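Local coordinates for Card1 endonuclease domain-containing protein (Vibrio cholerae, PDB 1XMX) that is of unknown function but carries a Card1-type endonuclease domain of the PD-(D/E)xK clan and probably binds nucleic acid, at residues S28-F33 against S56-E61; A4-I9 against H24-R29; D320-L325 against L358-I363; H305-K310 against M340-R345. All blocks are in the same frame, centred on the assembly; numbering follows the deposited sequence.

Interaction 1 (S28-F33 against S56-E61); sequences SRHIIF and STDFFE
F33 packs against T57 and F59 across two adjacent parallel strands, 30-33 and 56-61, whose axes approach to 4.6 Å with their directions 20° apart. From CB outward, F33 passes D58 O and ends at T57. CB lies 3.9 Å from D58 O and also faces F59 CD1. With chi1 at -67°, CG stands beside the backbone N, so the ring turns back along the strand toward T57. On that course CD2 still lies near D58 O, and CE2 reaches T57 CG2 at 4.0 Å, with the methyl at the ring edge and near its plane. I31 of the same strand covers one face, its CG1 4.1 Å above the ring centre. On the side of the sheet that carries I32, the I32 CG2 methyl rests on F60 CB at 3.8 Å.

The backbones are stitched by five hydrogen bonds. S56 N, D58 N and F60 N donate to R29 O, I31 O and F33 O, while I31 N and F33 N donate to S56 O and D58 O. The F60 N to F33 O bond is 2.8 Å long.

The strands are joined through helix 40-52 as a beta-alpha-beta unit at the 56-61 edge of the Rossmann-like N-terminal sheet. Helix 40-52 packs on F33 and bonds T57 OG1 through S47, helix 68-85 covers I32 and F60, and strand 4-9 flanks 30-35.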
# COMPACT_ATOMS: atom_id res chain seq x y z
N SER A 28 17.94 9.48 -17.73
CA SER A 28 18.07 8.08 -18.17
C SER A 28 16.75 7.41 -18.41
O SER A 28 15.86 7.50 -17.55
CB SER A 28 18.88 7.24 -17.16
OG SER A 28 20.04 7.99 -16.87
N ARG A 29 16.61 6.71 -19.53
CA ARG A 29 15.39 5.91 -19.74
C ARG A 29 15.74 4.45 -20.04
O ARG A 29 15.04 3.74 -20.74
CB ARG A 29 14.45 6.54 -20.80
CG ARG A 29 15.14 6.79 -22.12
CD ARG A 29 14.29 7.53 -23.18
NE ARG A 29 15.05 7.83 -24.43
CZ ARG A 29 15.73 6.92 -25.14
NH1 ARG A 29 15.76 5.65 -24.73
NH2 ARG A 29 16.36 7.27 -26.28
N HIS A 30 16.87 4.03 -19.49
CA HIS A 30 17.35 2.68 -19.62
C HIS A 30 18.09 2.30 -18.34
O HIS A 30 18.75 3.14 -17.72
CB HIS A 30 18.25 2.50 -20.85
CG HIS A 30 18.59 1.05 -21.14
ND1 HIS A 30 19.80 0.48 -20.80
CD2 HIS A 30 17.85 0.06 -21.69
CE1 HIS A 30 19.81 -0.79 -21.17
NE2 HIS A 30 18.63 -1.08 -21.69
N ILE A 31 17.95 1.03 -17.95
CA ILE A 31 18.68 0.48 -16.81
C ILE A 31 19.06 -0.94 -17.09
O ILE A 31 18.29 -1.72 -17.67
CB ILE A 31 17.85 0.57 -15.48
CG1 ILE A 31 18.61 -0.08 -14.29
CG2 ILE A 31 16.39 -0.02 -15.67
CD1 ILE A 31 18.11 0.34 -12.87
N ILE A 32 20.25 -1.29 -16.61
CA ILE A 32 20.70 -2.67 -16.64
C ILE A 32 20.74 -3.12 -15.23
O ILE A 32 21.41 -2.50 -14.37
CB ILE A 32 22.15 -2.78 -17.25
CG1 ILE A 32 22.09 -2.28 -18.69
CG2 ILE A 32 22.78 -4.20 -17.13
CD1 ILE A 32 23.41 -2.05 -19.32
N PHE A 33 19.97 -4.19 -14.98
CA PHE A 33 19.92 -4.77 -13.64
C PHE A 33 20.98 -5.87 -13.63
O PHE A 33 21.10 -6.59 -14.59
CB PHE A 33 18.55 -5.38 -13.38
CG PHE A 33 17.45 -4.38 -13.30
CD1 PHE A 33 17.27 -3.61 -12.15
CD2 PHE A 33 16.55 -4.25 -14.33
CE1 PHE A 33 16.20 -2.71 -12.05
CE2 PHE A 33 15.49 -3.33 -14.24
CZ PHE A 33 15.32 -2.58 -13.11
N SER A 56 13.36 1.27 -20.92
CA SER A 56 13.94 -0.03 -21.25
C SER A 56 14.89 -0.66 -20.22
O SER A 56 15.47 0.04 -19.38
CB SER A 56 14.56 -0.01 -22.67
OG SER A 56 15.64 0.85 -22.71
N THR A 57 15.04 -1.98 -20.30
CA THR A 57 15.70 -2.77 -19.25
C THR A 57 16.56 -3.89 -19.87
O THR A 57 16.26 -4.38 -20.95
CB THR A 57 14.65 -3.39 -18.25
OG1 THR A 57 13.79 -4.30 -18.95
CG2 THR A 57 13.72 -2.33 -17.65
N ASP A 58 17.64 -4.28 -19.18
CA ASP A 58 18.40 -5.45 -19.54
C ASP A 58 18.82 -6.08 -18.25
O ASP A 58 18.84 -5.43 -17.22
CB ASP A 58 19.66 -5.06 -20.31
CG ASP A 58 19.36 -4.49 -21.69
OD1 ASP A 58 18.37 -4.96 -22.31
OD2 ASP A 58 20.10 -3.56 -22.17
N PHE A 59 19.18 -7.36 -18.33
CA PHE A 59 19.53 -8.16 -17.21
C PHE A 59 20.92 -8.67 -17.52
O PHE A 59 21.14 -9.29 -18.54
CB PHE A 59 18.55 -9.35 -17.03
CG PHE A 59 18.80 -10.16 -15.77
CD1 PHE A 59 19.09 -9.51 -14.55
CD2 PHE A 59 18.66 -11.54 -15.75
CE1 PHE A 59 19.27 -10.25 -13.35
CE2 PHE A 59 18.83 -12.26 -14.57
CZ PHE A 59 19.15 -11.62 -13.37
N PHE A 60 21.86 -8.40 -16.63
CA PHE A 60 23.21 -8.89 -16.78
C PHE A 60 23.46 -9.82 -15.59
O PHE A 60 23.37 -9.40 -14.43
CB PHE A 60 24.21 -7.72 -16.81
CG PHE A 60 25.66 -8.17 -16.79
CD1 PHE A 60 26.34 -8.34 -15.59
CD2 PHE A 60 26.33 -8.43 -17.98
CE1 PHE A 60 27.67 -8.78 -15.58
CE2 PHE A 60 27.69 -8.84 -17.98
CZ PHE A 60 28.33 -9.02 -16.77
N GLU A 61 23.75 -11.08 -15.89
CA GLU A 61 23.83 -12.12 -14.85
C GLU A 61 25.22 -12.30 -14.34
O GLU A 61 26.13 -12.62 -15.12
CB GLU A 61 23.39 -13.48 -15.37
CG GLU A 61 22.04 -13.88 -14.90
CD GLU A 61 21.57 -15.20 -15.43
OE1 GLU A 61 22.40 -16.16 -15.55
OE2 GLU A 61 20.34 -15.27 -15.71

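Interaction 2 (A4-I9 against H24-R29); sequences AIHVGI and HRTVSR
In the first beta-alpha-beta crossover of the N-terminal Rossmann-like sheet, the loop that brings the chain back from helix 15-22 runs across the start of strand 4-9, where S28 and T26 press on A4 and H6. The touching parts, A4 to H6 and T26 to R29, run 92° apart, so the meeting is a short crossing.

S28 lies at its centre. Its CB sits 3.4 Å from A4 O, and its OG, beside the backbone N with chi1 -48°, settles between the two strand residues, 3.4 Å from A4 CB and 3.4 Å from H6 CD2. The OG hydroxyl has its hydrogen-bond partner elsewhere, in a bound glycerol that probably came from the crystallisation liquor. Next to it, the T26 CG2 methyl lies 3.5 Å from H6 NE2 and nearly as close to CE1, approaching the imidazole obliquely. T26 OG1 points to the helix side instead and bonds to P20 O.

Strand 4-9 lies between 30-35 and 88-92, and H6 bonds through its backbone to H30 and I32 of strand 30-35, which this loop enters. The side chain of H6 is also packed by P20 and L21 of helix 15-22 and by K90. V27 CG1 also touches A4 CB at 4.2 Å. One water links the backbones: it donates to A4 O at 2.7 Å and accepts from R29 N at 2.9 Å.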
# COMPACT_ATOMS: atom_id res chain seq x y z
N ALA A 4 22.38 7.99 -21.69
CA ALA A 4 22.30 7.99 -20.23
C ALA A 4 21.65 6.70 -19.74
O ALA A 4 20.47 6.42 -20.05
CB ALA A 4 21.53 9.25 -19.68
N ILE A 5 22.36 5.95 -18.91
CA ILE A 5 21.71 4.76 -18.34
C ILE A 5 21.98 4.56 -16.87
O ILE A 5 22.98 5.06 -16.35
CB ILE A 5 22.02 3.48 -19.17
CG1 ILE A 5 23.27 2.80 -18.76
CG2 ILE A 5 22.26 3.81 -20.60
CD1 ILE A 5 23.36 1.42 -19.50
N HIS A 6 21.08 3.85 -16.17
CA HIS A 6 21.33 3.40 -14.80
C HIS A 6 21.83 1.95 -14.74
O HIS A 6 21.52 1.16 -15.61
CB HIS A 6 20.01 3.51 -13.98
CG HIS A 6 19.63 4.92 -13.66
ND1 HIS A 6 18.67 5.25 -12.74
CD2 HIS A 6 20.14 6.09 -14.11
CE1 HIS A 6 18.56 6.56 -12.65
NE2 HIS A 6 19.45 7.10 -13.47
N VAL A 7 22.59 1.60 -13.69
CA VAL A 7 22.85 0.21 -13.40
C VAL A 7 22.41 -0.02 -11.95
O VAL A 7 22.65 0.83 -11.11
CB VAL A 7 24.32 -0.17 -13.60
CG1 VAL A 7 24.53 -1.66 -13.18
CG2 VAL A 7 24.69 0.03 -15.10
N GLY A 8 21.73 -1.13 -11.68
CA GLY A 8 21.25 -1.40 -10.32
C GLY A 8 21.42 -2.85 -10.00
O GLY A 8 21.57 -3.66 -10.92
N ILE A 9 21.47 -3.20 -8.71
CA ILE A 9 21.70 -4.59 -8.31
C ILE A 9 20.37 -5.10 -7.74
O ILE A 9 19.85 -4.55 -6.79
CB ILE A 9 22.80 -4.77 -7.23
CG1 ILE A 9 24.13 -4.05 -7.58
CG2 ILE A 9 23.10 -6.28 -7.02
CD1 ILE A 9 24.68 -4.49 -8.76
N HIS A 24 10.37 12.51 -12.85
CA HIS A 24 10.41 13.22 -14.14
C HIS A 24 11.72 13.92 -14.39
O HIS A 24 11.99 14.31 -15.54
CB HIS A 24 9.31 14.29 -14.18
CG HIS A 24 7.92 13.73 -14.22
ND1 HIS A 24 6.80 14.51 -14.39
CD2 HIS A 24 7.48 12.45 -14.13
CE1 HIS A 24 5.72 13.75 -14.38
NE2 HIS A 24 6.11 12.49 -14.24
N ARG A 25 12.51 14.14 -13.33
CA ARG A 25 13.79 14.87 -13.49
C ARG A 25 14.93 14.01 -14.02
O ARG A 25 15.94 14.53 -14.49
CB ARG A 25 14.19 15.57 -12.20
CG ARG A 25 13.15 16.59 -11.72
CD ARG A 25 13.43 17.03 -10.29
NE ARG A 25 13.36 15.87 -9.41
CZ ARG A 25 13.50 15.92 -8.09
NH1 ARG A 25 13.76 17.10 -7.51
NH2 ARG A 25 13.38 14.80 -7.34
N THR A 26 14.78 12.68 -13.96
CA THR A 26 15.84 11.75 -14.36
C THR A 26 15.83 11.68 -15.86
O THR A 26 14.76 11.53 -16.48
CB THR A 26 15.64 10.37 -13.70
OG1 THR A 26 15.63 10.55 -12.29
CG2 THR A 26 16.75 9.32 -14.07
N VAL A 27 17.00 11.88 -16.44
CA VAL A 27 17.21 11.83 -17.88
C VAL A 27 17.19 10.37 -18.40
O VAL A 27 16.48 10.05 -19.37
CB VAL A 27 18.52 12.60 -18.22
CG1 VAL A 27 18.90 12.48 -19.70
CG2 VAL A 27 18.36 14.10 -17.83
N SER A 28 17.94 9.48 -17.73
CA SER A 28 18.07 8.08 -18.17
C SER A 28 16.75 7.41 -18.41
O SER A 28 15.86 7.50 -17.55
CB SER A 28 18.88 7.24 -17.16
OG SER A 28 20.04 7.99 -16.87
N ARG A 29 16.61 6.71 -19.53
CA ARG A 29 15.39 5.91 -19.74
C ARG A 29 15.74 4.45 -20.04
O ARG A 29 15.04 3.74 -20.74
CB ARG A 29 14.45 6.54 -20.80
CG ARG A 29 15.14 6.79 -22.12
CD ARG A 29 14.29 7.53 -23.18
NE ARG A 29 15.05 7.83 -24.43
CZ ARG A 29 15.73 6.92 -25.14
NH1 ARG A 29 15.76 5.65 -24.73
NH2 ARG A 29 16.36 7.27 -26.28
O HOH W 1 18.43 6.60 -21.74

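Interaction 3 (D320-L325 against L358-I363); sequences DTLYKL and LGLALI
The first turn of helix 321-333 stands over the chain between helix 349-358 and strand 361-363, with L322 CA 7.8 Å from L360 CA. That turn is wound by backbone bonds from K324 N to D320 O and from L325 N to T321 O. Opposite, helix 349-358 finishes in a Schellman motif, G359 being the first residue to leave helical angles, with a phi of 73°, before the chain straightens into the strand. The contact belongs to the alpha/beta core of the PD-(D/E)xK-type endonuclease domain, in which the helix packs on the sheet that 361-363 joins beside 338-343.

The meeting of side chains is wholly apolar. L360, its CG held beside the backbone N (chi1 -68°), drives its two methyls into separate neighbours on the helix: CD1 meets L322 CD2 at 3.9 Å, while CD2 lies 3.9 Å from L325 CG and about as far from L325 CD2. L358 reaches the same turn through its CD2 methyl, which lies 3.9 Å from Y323 CD1, the two side chains crossing at about a right angle, and 4.2 Å from L322 CB. Further along helix 321-333, R329 bonds the carbonyl of L358 through NH2, with a weak bond to G359 O, so the helix also holds the Schellman turn.

Packing is tightest at the L322 carbonyl, where L360 CD1 comes within 3.1 Å of L322 O.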
# COMPACT_ATOMS: atom_id res chain seq x y z
N ASP A 320 -5.81 -13.91 14.57
CA ASP A 320 -4.78 -13.85 13.55
C ASP A 320 -4.66 -12.47 12.88
O ASP A 320 -3.77 -12.27 12.07
CB ASP A 320 -4.96 -14.97 12.49
CG ASP A 320 -6.02 -14.62 11.43
OD1 ASP A 320 -6.85 -13.72 11.67
OD2 ASP A 320 -6.05 -15.27 10.34
N THR A 321 -5.56 -11.54 13.23
CA THR A 321 -5.70 -10.23 12.53
C THR A 321 -4.36 -9.45 12.34
O THR A 321 -4.03 -9.01 11.25
CB THR A 321 -6.77 -9.31 13.22
OG1 THR A 321 -8.10 -9.85 12.98
CG2 THR A 321 -6.71 -7.93 12.66
N LEU A 322 -3.64 -9.31 13.44
CA LEU A 322 -2.44 -8.52 13.53
C LEU A 322 -1.19 -9.24 12.95
O LEU A 322 -0.36 -8.59 12.33
CB LEU A 322 -2.20 -8.13 14.99
CG LEU A 322 -3.26 -7.18 15.56
CD1 LEU A 322 -2.81 -6.89 16.95
CD2 LEU A 322 -3.32 -5.85 14.78
N TYR A 323 -1.05 -10.54 13.21
CA TYR A 323 0.01 -11.35 12.57
C TYR A 323 -0.14 -11.41 11.07
O TYR A 323 0.85 -11.34 10.32
CB TYR A 323 -0.04 -12.78 13.06
CG TYR A 323 0.34 -12.90 14.44
CD1 TYR A 323 1.58 -12.47 14.87
CD2 TYR A 323 -0.53 -13.43 15.37
CE1 TYR A 323 1.96 -12.56 16.20
CE2 TYR A 323 -0.18 -13.52 16.67
CZ TYR A 323 1.06 -13.09 17.09
OH TYR A 323 1.38 -13.25 18.43
N LYS A 324 -1.40 -11.57 10.64
CA LYS A 324 -1.71 -11.57 9.23
C LYS A 324 -1.47 -10.21 8.58
O LYS A 324 -0.95 -10.14 7.48
CB LYS A 324 -3.14 -11.99 8.99
CG LYS A 324 -3.48 -12.07 7.54
CD LYS A 324 -5.00 -12.14 7.41
CE LYS A 324 -5.48 -12.77 6.14
NZ LYS A 324 -5.50 -11.81 4.98
N LEU A 325 -1.90 -9.13 9.24
CA LEU A 325 -1.67 -7.77 8.68
C LEU A 325 -0.17 -7.50 8.49
O LEU A 325 0.23 -7.11 7.41
CB LEU A 325 -2.30 -6.67 9.55
CG LEU A 325 -2.23 -5.20 9.08
CD1 LEU A 325 -2.76 -5.00 7.65
CD2 LEU A 325 -2.99 -4.28 10.08
N LEU A 358 4.74 -5.68 16.88
CA LEU A 358 4.80 -5.83 15.43
C LEU A 358 5.00 -4.52 14.60
O LEU A 358 5.11 -4.59 13.39
CB LEU A 358 3.50 -6.50 14.94
CG LEU A 358 3.38 -8.05 14.90
CD1 LEU A 358 4.53 -8.79 15.57
CD2 LEU A 358 1.99 -8.62 15.31
N GLY A 359 4.98 -3.34 15.23
CA GLY A 359 5.12 -2.09 14.46
C GLY A 359 3.88 -1.73 13.63
O GLY A 359 4.01 -1.12 12.56
N LEU A 360 2.68 -2.08 14.10
CA LEU A 360 1.42 -1.80 13.35
C LEU A 360 0.80 -0.61 14.04
O LEU A 360 0.79 -0.52 15.28
CB LEU A 360 0.42 -3.01 13.38
CG LEU A 360 0.92 -4.24 12.61
CD1 LEU A 360 0.09 -5.56 12.92
CD2 LEU A 360 0.88 -3.96 11.15
N ALA A 361 0.29 0.33 13.26
CA ALA A 361 -0.36 1.49 13.87
C ALA A 361 -1.82 1.10 14.20
O ALA A 361 -2.39 0.20 13.56
CB ALA A 361 -0.32 2.69 12.86
N LEU A 362 -2.43 1.78 15.16
CA LEU A 362 -3.84 1.51 15.49
C LEU A 362 -4.66 2.80 15.54
O LEU A 362 -4.20 3.82 16.05
CB LEU A 362 -3.97 0.82 16.87
CG LEU A 362 -3.47 -0.61 17.02
CD1 LEU A 362 -3.77 -1.12 18.39
CD2 LEU A 362 -4.06 -1.53 15.98
N ILE A 363 -5.89 2.72 15.05
CA ILE A 363 -6.89 3.73 15.42
C ILE A 363 -8.16 3.02 15.98
O ILE A 363 -8.87 2.32 15.25
CB ILE A 363 -7.26 4.67 14.26
CG1 ILE A 363 -6.04 5.50 13.80
CG2 ILE A 363 -8.36 5.64 14.68
CD1 ILE A 363 -6.37 6.39 12.54

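Interaction 4 (H305-K310 against M340-R345); sequences HIIECK and MLVSFR
I307 and V342 make the tight side of this pairing: their CG2 methyls meet at 3.5 Å. M340 lies alongside I307, its CB 4.2 Å from I307 CG1, and helix 371-380 covers both I307 and M340. The parallel strands, 23° apart, are zipped by five nearly straight backbone bonds, from M340 N to I306 O through to F344 N to K310 O. The shortest is V342 N to E308 O at 2.7 Å.

On the face of E308 and K310 the contacts are longer and these two residues are partly exposed, although helix 321-333 packs over part of it. There, L341 CD1 nestles between their aliphatic stems, 3.9 Å from E308 CB and 3.8 Å from K310 CG. Beyond, E308 extends outward, its CG anti to the backbone N (chi1 -170°), and K310 bends at chi3 and chi4, carrying NZ away from the other strand.

E308, C309 and K310 match the ExK element of the PD-(D/E)xK signature, and D295, which accepts the C309 N bond through OD2, is consistent with its aspartate. The paired strands and the L341 methyl together set where the E308 carboxylate and K310 amine leave the sheet, consistent with an active site.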
# COMPACT_ATOMS: atom_id res chain seq x y z
N HIS A 305 1.40 1.75 2.01
CA HIS A 305 0.68 1.86 3.30
C HIS A 305 -0.66 1.14 3.17
O HIS A 305 -1.49 1.50 2.31
CB HIS A 305 0.35 3.30 3.62
CG HIS A 305 1.51 4.07 4.18
ND1 HIS A 305 2.69 4.23 3.49
CD2 HIS A 305 1.68 4.66 5.38
CE1 HIS A 305 3.53 4.93 4.24
NE2 HIS A 305 2.94 5.21 5.39
N ILE A 306 -0.85 0.12 4.00
CA ILE A 306 -2.10 -0.64 4.03
C ILE A 306 -2.92 -0.40 5.31
O ILE A 306 -2.42 -0.49 6.45
CB ILE A 306 -1.85 -2.17 3.97
CG1 ILE A 306 -1.05 -2.55 2.74
CG2 ILE A 306 -3.22 -2.98 3.91
CD1 ILE A 306 -0.46 -3.97 2.94
N ILE A 307 -4.21 -0.22 5.12
CA ILE A 307 -5.10 -0.01 6.25
C ILE A 307 -6.16 -1.11 6.22
O ILE A 307 -6.89 -1.26 5.20
CB ILE A 307 -5.76 1.37 6.18
CG1 ILE A 307 -4.69 2.45 6.10
CG2 ILE A 307 -6.69 1.59 7.43
CD1 ILE A 307 -5.24 3.84 5.74
N GLU A 308 -6.21 -1.89 7.30
CA GLU A 308 -7.29 -2.84 7.51
C GLU A 308 -8.32 -2.13 8.37
O GLU A 308 -7.95 -1.53 9.41
CB GLU A 308 -6.81 -4.05 8.30
CG GLU A 308 -7.86 -5.18 8.31
CD GLU A 308 -7.31 -6.50 8.80
OE1 GLU A 308 -6.07 -6.62 8.90
OE2 GLU A 308 -8.12 -7.42 9.10
N CYS A 309 -9.58 -2.17 7.94
CA CYS A 309 -10.72 -1.73 8.77
C CYS A 309 -11.49 -2.92 9.39
O CYS A 309 -11.83 -3.86 8.68
CB CYS A 309 -11.64 -0.81 7.97
SG CYS A 309 -10.69 0.56 7.28
N LYS A 310 -11.64 -2.93 10.70
CA LYS A 310 -12.54 -3.85 11.38
C LYS A 310 -13.71 -3.09 12.03
O LYS A 310 -13.53 -2.03 12.66
CB LYS A 310 -11.82 -4.70 12.43
CG LYS A 310 -10.92 -5.78 11.81
CD LYS A 310 -10.24 -6.62 12.89
CE LYS A 310 -11.18 -7.63 13.54
NZ LYS A 310 -12.10 -8.19 12.47
N MET A 340 -1.70 -0.21 9.15
CA MET A 340 -2.52 0.29 10.22
C MET A 340 -3.80 -0.58 10.37
O MET A 340 -4.35 -1.07 9.38
CB MET A 340 -2.95 1.68 9.79
CG MET A 340 -4.08 2.20 10.63
SD MET A 340 -4.50 3.91 10.35
CE MET A 340 -3.14 4.77 11.24
N LEU A 341 -4.27 -0.76 11.59
CA LEU A 341 -5.63 -1.34 11.78
C LEU A 341 -6.55 -0.26 12.31
O LEU A 341 -6.27 0.34 13.34
CB LEU A 341 -5.58 -2.57 12.70
CG LEU A 341 -6.89 -3.17 13.21
CD1 LEU A 341 -7.73 -3.67 12.04
CD2 LEU A 341 -6.56 -4.32 14.20
N VAL A 342 -7.64 0.02 11.59
CA VAL A 342 -8.67 0.92 12.11
C VAL A 342 -9.81 0.04 12.67
O VAL A 342 -10.35 -0.79 11.94
CB VAL A 342 -9.18 1.91 11.04
CG1 VAL A 342 -10.35 2.76 11.60
CG2 VAL A 342 -7.96 2.80 10.51
N SER A 343 -10.14 0.21 13.95
CA SER A 343 -11.09 -0.66 14.62
C SER A 343 -12.22 0.19 15.22
O SER A 343 -11.96 1.14 15.93
CB SER A 343 -10.41 -1.45 15.74
OG SER A 343 -11.33 -2.37 16.32
N PHE A 344 -13.45 -0.17 14.87
CA PHE A 344 -14.64 0.47 15.38
C PHE A 344 -14.89 0.06 16.84
O PHE A 344 -15.42 0.87 17.63
CB PHE A 344 -15.81 0.08 14.48
CG PHE A 344 -17.16 0.60 14.95
CD1 PHE A 344 -17.47 1.96 14.88
CD2 PHE A 344 -18.12 -0.27 15.40
CE1 PHE A 344 -18.72 2.45 15.29
CE2 PHE A 344 -19.35 0.21 15.82
CZ PHE A 344 -19.65 1.56 15.77
N ARG A 345 -14.48 -1.16 17.20
CA ARG A 345 -14.67 -1.65 18.54
C ARG A 345 -13.41 -1.52 19.38
O ARG A 345 -12.32 -1.54 18.85
CB ARG A 345 -15.14 -3.12 18.48
CG ARG A 345 -16.50 -3.37 17.71
CD ARG A 345 -17.71 -3.53 18.66
NE ARG A 345 -18.21 -2.26 19.23
CZ ARG A 345 -18.41 -2.00 20.54
NH1 ARG A 345 -18.20 -2.94 21.46
NH2 ARG A 345 -18.83 -0.80 20.94

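In the fold
From the N terminus, interaction 2 closes first, joining strand 4-9 to the loop after helix 15-22. Interaction 1 begins on the stretch where interaction 2 ends, sharing S28 and R29, and closes around helix 40-52 at strand 56-61. Strands 4-9 and 30-35 are neighbours, so both contacts reach one sheet. Far along the chain, with centres about 37 to 39 Å from interaction 1, the endonuclease domain holds the other pair. Interaction 4 opens at 305-310, interaction 3 at 320-325; 4 closes at 340-345 and 3 at 358-363, so they cross. Bonds from L341 N to A361 O and from S343 N to I363 O join their strands.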